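Long-range contact in uncharacterized protein DUF1185 (Bordetella bronchiseptica RB50, PDB 3BYQ), which is of unknown function but, as a member of a family with a variant chorismate mutase fold, may take part in amino-acid metabolism: residues B[74-86]-B[132-145]. Residues are numbered along the deposited sequence; the frame is centred on the assembly and turned at random.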
# COMPACT_ATOMS: atom_id res chain seq x y z
N LYS B 74 -18.52 -19.69 23.09
CA LYS B 74 -17.58 -20.78 23.38
C LYS B 74 -17.89 -22.05 22.61
O LYS B 74 -16.98 -22.77 22.22
CB LYS B 74 -17.55 -21.08 24.90
N ASP B 75 -19.15 -22.28 22.32
CA ASP B 75 -19.58 -23.50 21.63
C ASP B 75 -19.42 -23.43 20.10
O ASP B 75 -19.69 -24.41 19.40
CB ASP B 75 -21.05 -23.76 21.92
N ASN B 76 -18.98 -22.29 19.59
CA ASN B 76 -18.94 -22.10 18.15
C ASN B 76 -17.57 -22.05 17.52
O ASN B 76 -17.45 -21.75 16.35
CB ASN B 76 -19.66 -20.80 17.82
CG ASN B 76 -21.11 -20.84 18.22
OD1 ASN B 76 -21.81 -21.80 17.93
ND2 ASN B 76 -21.57 -19.78 18.86
N ILE B 77 -16.55 -22.36 18.28
CA ILE B 77 -15.18 -22.23 17.81
C ILE B 77 -14.66 -23.48 17.12
O ILE B 77 -14.60 -24.56 17.71
CB ILE B 77 -14.21 -21.86 18.96
CG1 ILE B 77 -14.74 -20.69 19.82
CG2 ILE B 77 -12.79 -21.62 18.41
CD1 ILE B 77 -15.09 -19.41 19.10
N GLU B 78 -14.24 -23.31 15.87
CA GLU B 78 -13.64 -24.39 15.11
C GLU B 78 -12.28 -24.12 14.54
O GLU B 78 -11.61 -25.05 14.22
CB GLU B 78 -14.58 -24.88 14.01
CG GLU B 78 -15.92 -25.37 14.52
CD GLU B 78 -16.77 -26.05 13.45
OE1 GLU B 78 -16.28 -26.43 12.36
OE2 GLU B 78 -17.97 -26.19 13.71
N VAL B 79 -11.87 -22.86 14.38
CA VAL B 79 -10.55 -22.53 13.84
C VAL B 79 -9.88 -21.43 14.67
O VAL B 79 -10.56 -20.67 15.34
CB VAL B 79 -10.61 -22.09 12.34
CG1 VAL B 79 -11.18 -23.22 11.44
CG2 VAL B 79 -11.40 -20.79 12.14
N TYR B 80 -8.56 -21.39 14.63
CA TYR B 80 -7.83 -20.32 15.31
C TYR B 80 -6.47 -20.04 14.69
O TYR B 80 -6.02 -20.76 13.79
CB TYR B 80 -7.73 -20.54 16.87
CG TYR B 80 -7.14 -21.85 17.40
CD1 TYR B 80 -6.33 -22.71 16.63
CD2 TYR B 80 -7.33 -22.19 18.73
CE1 TYR B 80 -5.79 -23.92 17.20
CE2 TYR B 80 -6.76 -23.33 19.29
CZ TYR B 80 -6.01 -24.19 18.54
OH TYR B 80 -5.54 -25.34 19.18
N SER B 81 -5.87 -18.97 15.17
CA SER B 81 -4.56 -18.51 14.80
C SER B 81 -4.09 -17.46 15.77
O SER B 81 -4.82 -16.97 16.63
CB SER B 81 -4.53 -17.94 13.39
OG SER B 81 -3.18 -17.78 12.93
N LYS B 82 -2.85 -17.06 15.56
CA LYS B 82 -2.23 -16.03 16.40
C LYS B 82 -1.25 -15.28 15.54
O LYS B 82 -0.70 -15.83 14.60
CB LYS B 82 -1.52 -16.65 17.60
CG LYS B 82 -0.34 -17.58 17.27
CD LYS B 82 0.02 -18.55 18.40
CE LYS B 82 1.03 -19.56 17.91
NZ LYS B 82 1.34 -20.65 18.85
N ALA B 83 -1.02 -14.02 15.87
CA ALA B 83 -0.12 -13.24 15.03
C ALA B 83 0.48 -12.08 15.76
O ALA B 83 -0.00 -11.65 16.80
CB ALA B 83 -0.87 -12.75 13.78
N ALA B 84 1.60 -11.60 15.23
CA ALA B 84 2.30 -10.45 15.83
C ALA B 84 2.91 -9.55 14.77
O ALA B 84 3.46 -10.03 13.81
CB ALA B 84 3.39 -10.89 16.79
N ILE B 85 2.80 -8.26 14.99
CA ILE B 85 3.44 -7.26 14.15
C ILE B 85 4.25 -6.35 15.08
O ILE B 85 3.69 -5.62 15.92
CB ILE B 85 2.48 -6.40 13.28
CG1 ILE B 85 1.46 -7.29 12.59
CG2 ILE B 85 3.32 -5.53 12.24
CD1 ILE B 85 0.41 -6.58 11.80
N VAL B 86 5.56 -6.36 14.88
CA VAL B 86 6.48 -5.61 15.71
C VAL B 86 6.84 -4.34 14.96
O VAL B 86 7.01 -4.35 13.75
CB VAL B 86 7.77 -6.42 16.05
CG1 VAL B 86 8.69 -5.63 17.01
CG2 VAL B 86 7.40 -7.80 16.65
N VAL B 132 -3.65 -13.61 8.09
CA VAL B 132 -3.40 -14.58 9.18
C VAL B 132 -4.07 -15.90 8.89
O VAL B 132 -5.29 -15.97 8.74
CB VAL B 132 -3.89 -14.03 10.56
CG1 VAL B 132 -3.54 -15.05 11.70
CG2 VAL B 132 -3.26 -12.66 10.83
N PRO B 133 -3.30 -16.97 8.81
CA PRO B 133 -3.92 -18.22 8.42
C PRO B 133 -4.48 -18.95 9.60
O PRO B 133 -3.90 -18.92 10.68
CB PRO B 133 -2.74 -19.01 7.86
CG PRO B 133 -1.60 -18.53 8.66
CD PRO B 133 -1.82 -17.09 8.85
N VAL B 134 -5.61 -19.62 9.38
CA VAL B 134 -6.24 -20.41 10.42
C VAL B 134 -6.42 -21.86 10.02
O VAL B 134 -6.42 -22.23 8.83
CB VAL B 134 -7.65 -19.87 10.85
CG1 VAL B 134 -7.58 -18.42 11.28
CG2 VAL B 134 -8.72 -20.01 9.71
N HIS B 135 -6.52 -22.71 11.03
CA HIS B 135 -6.87 -24.10 10.78
C HIS B 135 -7.70 -24.67 11.92
O HIS B 135 -7.95 -23.99 12.94
CB HIS B 135 -5.69 -24.96 10.36
CG HIS B 135 -4.65 -25.18 11.40
ND1 HIS B 135 -3.31 -25.00 11.14
CD2 HIS B 135 -4.72 -25.66 12.67
CE1 HIS B 135 -2.60 -25.34 12.21
NE2 HIS B 135 -3.43 -25.74 13.15
N TYR B 136 -8.19 -25.88 11.68
CA TYR B 136 -9.10 -26.56 12.64
C TYR B 136 -8.42 -26.83 13.96
O TYR B 136 -7.32 -27.40 14.04
CB TYR B 136 -9.61 -27.85 12.02
CG TYR B 136 -10.67 -28.62 12.78
CD1 TYR B 136 -11.83 -28.02 13.20
CD2 TYR B 136 -10.53 -29.97 12.96
CE1 TYR B 136 -12.81 -28.77 13.84
CE2 TYR B 136 -11.49 -30.73 13.58
CZ TYR B 136 -12.63 -30.12 14.02
OH TYR B 136 -13.62 -30.84 14.67
N ILE B 137 -9.16 -26.54 15.03
CA ILE B 137 -8.58 -26.59 16.39
C ILE B 137 -8.31 -28.00 16.90
O ILE B 137 -7.52 -28.17 17.83
CB ILE B 137 -9.43 -25.81 17.42
CG1 ILE B 137 -10.76 -26.45 17.75
CG2 ILE B 137 -9.58 -24.29 16.98
CD1 ILE B 137 -11.43 -25.74 18.93
N HIS B 138 -8.94 -29.00 16.30
CA HIS B 138 -8.82 -30.36 16.79
C HIS B 138 -7.94 -31.28 15.97
O HIS B 138 -7.58 -32.37 16.43
CB HIS B 138 -10.20 -31.00 16.89
CG HIS B 138 -11.12 -30.29 17.82
ND1 HIS B 138 -10.84 -30.13 19.16
CD2 HIS B 138 -12.30 -29.67 17.60
CE1 HIS B 138 -11.83 -29.46 19.73
NE2 HIS B 138 -12.73 -29.17 18.81
N ALA B 139 -7.61 -30.84 14.77
CA ALA B 139 -6.86 -31.65 13.83
C ALA B 139 -6.45 -30.74 12.69
O ALA B 139 -7.26 -30.35 11.85
CB ALA B 139 -7.69 -32.81 13.28
N SER B 140 -5.18 -30.39 12.68
CA SER B 140 -4.66 -29.39 11.75
C SER B 140 -4.89 -29.74 10.29
O SER B 140 -4.96 -28.86 9.45
CB SER B 140 -3.15 -29.18 11.99
OG SER B 140 -2.46 -30.35 11.77
N TYR B 141 -4.98 -31.03 9.97
CA TYR B 141 -5.11 -31.46 8.56
C TYR B 141 -6.50 -31.41 7.97
O TYR B 141 -6.66 -31.70 6.80
CB TYR B 141 -4.57 -32.87 8.36
CG TYR B 141 -3.04 -32.99 8.25
CD1 TYR B 141 -2.24 -33.17 9.36
CD2 TYR B 141 -2.42 -32.92 7.01
CE1 TYR B 141 -0.86 -33.24 9.25
CE2 TYR B 141 -1.06 -33.01 6.88
CZ TYR B 141 -0.28 -33.18 8.00
OH TYR B 141 1.08 -33.27 7.83
N VAL B 142 -7.52 -31.02 8.73
CA VAL B 142 -8.91 -30.98 8.17
C VAL B 142 -8.96 -29.93 7.08
O VAL B 142 -8.93 -28.72 7.34
CB VAL B 142 -9.98 -30.79 9.25
CG1 VAL B 142 -11.35 -30.49 8.65
CG2 VAL B 142 -10.00 -32.04 10.17
N ARG B 143 -9.09 -30.42 5.85
CA ARG B 143 -8.87 -29.56 4.67
C ARG B 143 -9.86 -28.44 4.46
O ARG B 143 -9.53 -27.35 3.96
CB ARG B 143 -8.74 -30.43 3.41
CG ARG B 143 -8.23 -29.66 2.21
CD ARG B 143 -8.08 -30.59 1.06
NE ARG B 143 -6.94 -31.48 1.26
CZ ARG B 143 -6.65 -32.50 0.46
NH1 ARG B 143 -7.45 -32.81 -0.52
NH2 ARG B 143 -5.57 -33.24 0.68
N SER B 144 -11.10 -28.71 4.83
CA SER B 144 -12.18 -27.77 4.66
C SER B 144 -12.02 -26.45 5.44
O SER B 144 -12.63 -25.43 5.10
CB SER B 144 -13.48 -28.40 5.14
OG SER B 144 -13.36 -28.90 6.47
N HIS B 145 -11.19 -26.51 6.48
CA HIS B 145 -11.07 -25.40 7.44
C HIS B 145 -9.93 -24.42 7.23
O HIS B 145 -9.93 -23.39 7.86
CB HIS B 145 -11.07 -25.94 8.86
CG HIS B 145 -12.43 -26.37 9.33
ND1 HIS B 145 -13.20 -27.29 8.64
CD2 HIS B 145 -13.11 -26.07 10.46
CE1 HIS B 145 -14.32 -27.49 9.31
NE2 HIS B 145 -14.31 -26.74 10.40
O HOH W 1 -15.04 -27.31 17.87
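V132 lays its CG2 against CB of A83 where strands 79-86 and 132-136 are still apart, and this antiparallel pair illustrates how side chains and the following loop can complete a short pairing. At P133 the link comes from a side chain: with OG anti to the backbone N (chi1 -167°), the S81 hydroxyl donates to P133 O at 2.6 Å, tilted from the carbonyl plane. V134 sets CG2 against V79 CG2 (3.7 Å). Regular pairing comes only at H135 with Y80, the hydrogen-bonded pair, Y80 N reaching H135 O at 3.2 Å in the carbonyl plane and the return bond being weak, and at Y136 with V79, the non-hydrogen-bonded pair. Past the strand, I137 N bonds to E78 O from above its carbonyl plane, and I137 CG2 sits over the centre of the Y80 ring, a CH-pi contact of 3.4 Å to the centroid. Water joins H138 NE2 to I77 O. The chain returns at H145, whose NE2 donates almost straight (174°) to E78 OE1 at 2.8 Å, carboxylate and imidazole nearly coplanar; S144 OG meets ND1, and K183 forms a salt bridge with the same E78 oxygen. In the mixed sheet of this variant Bacillus chorismate mutase fold, strand 79-86 also pairs with strand 161-169, where E78 and V79 make a classic bulge opposite G169, and with strand 119-123, while strand 147-151 continues the sheet beyond 132-136.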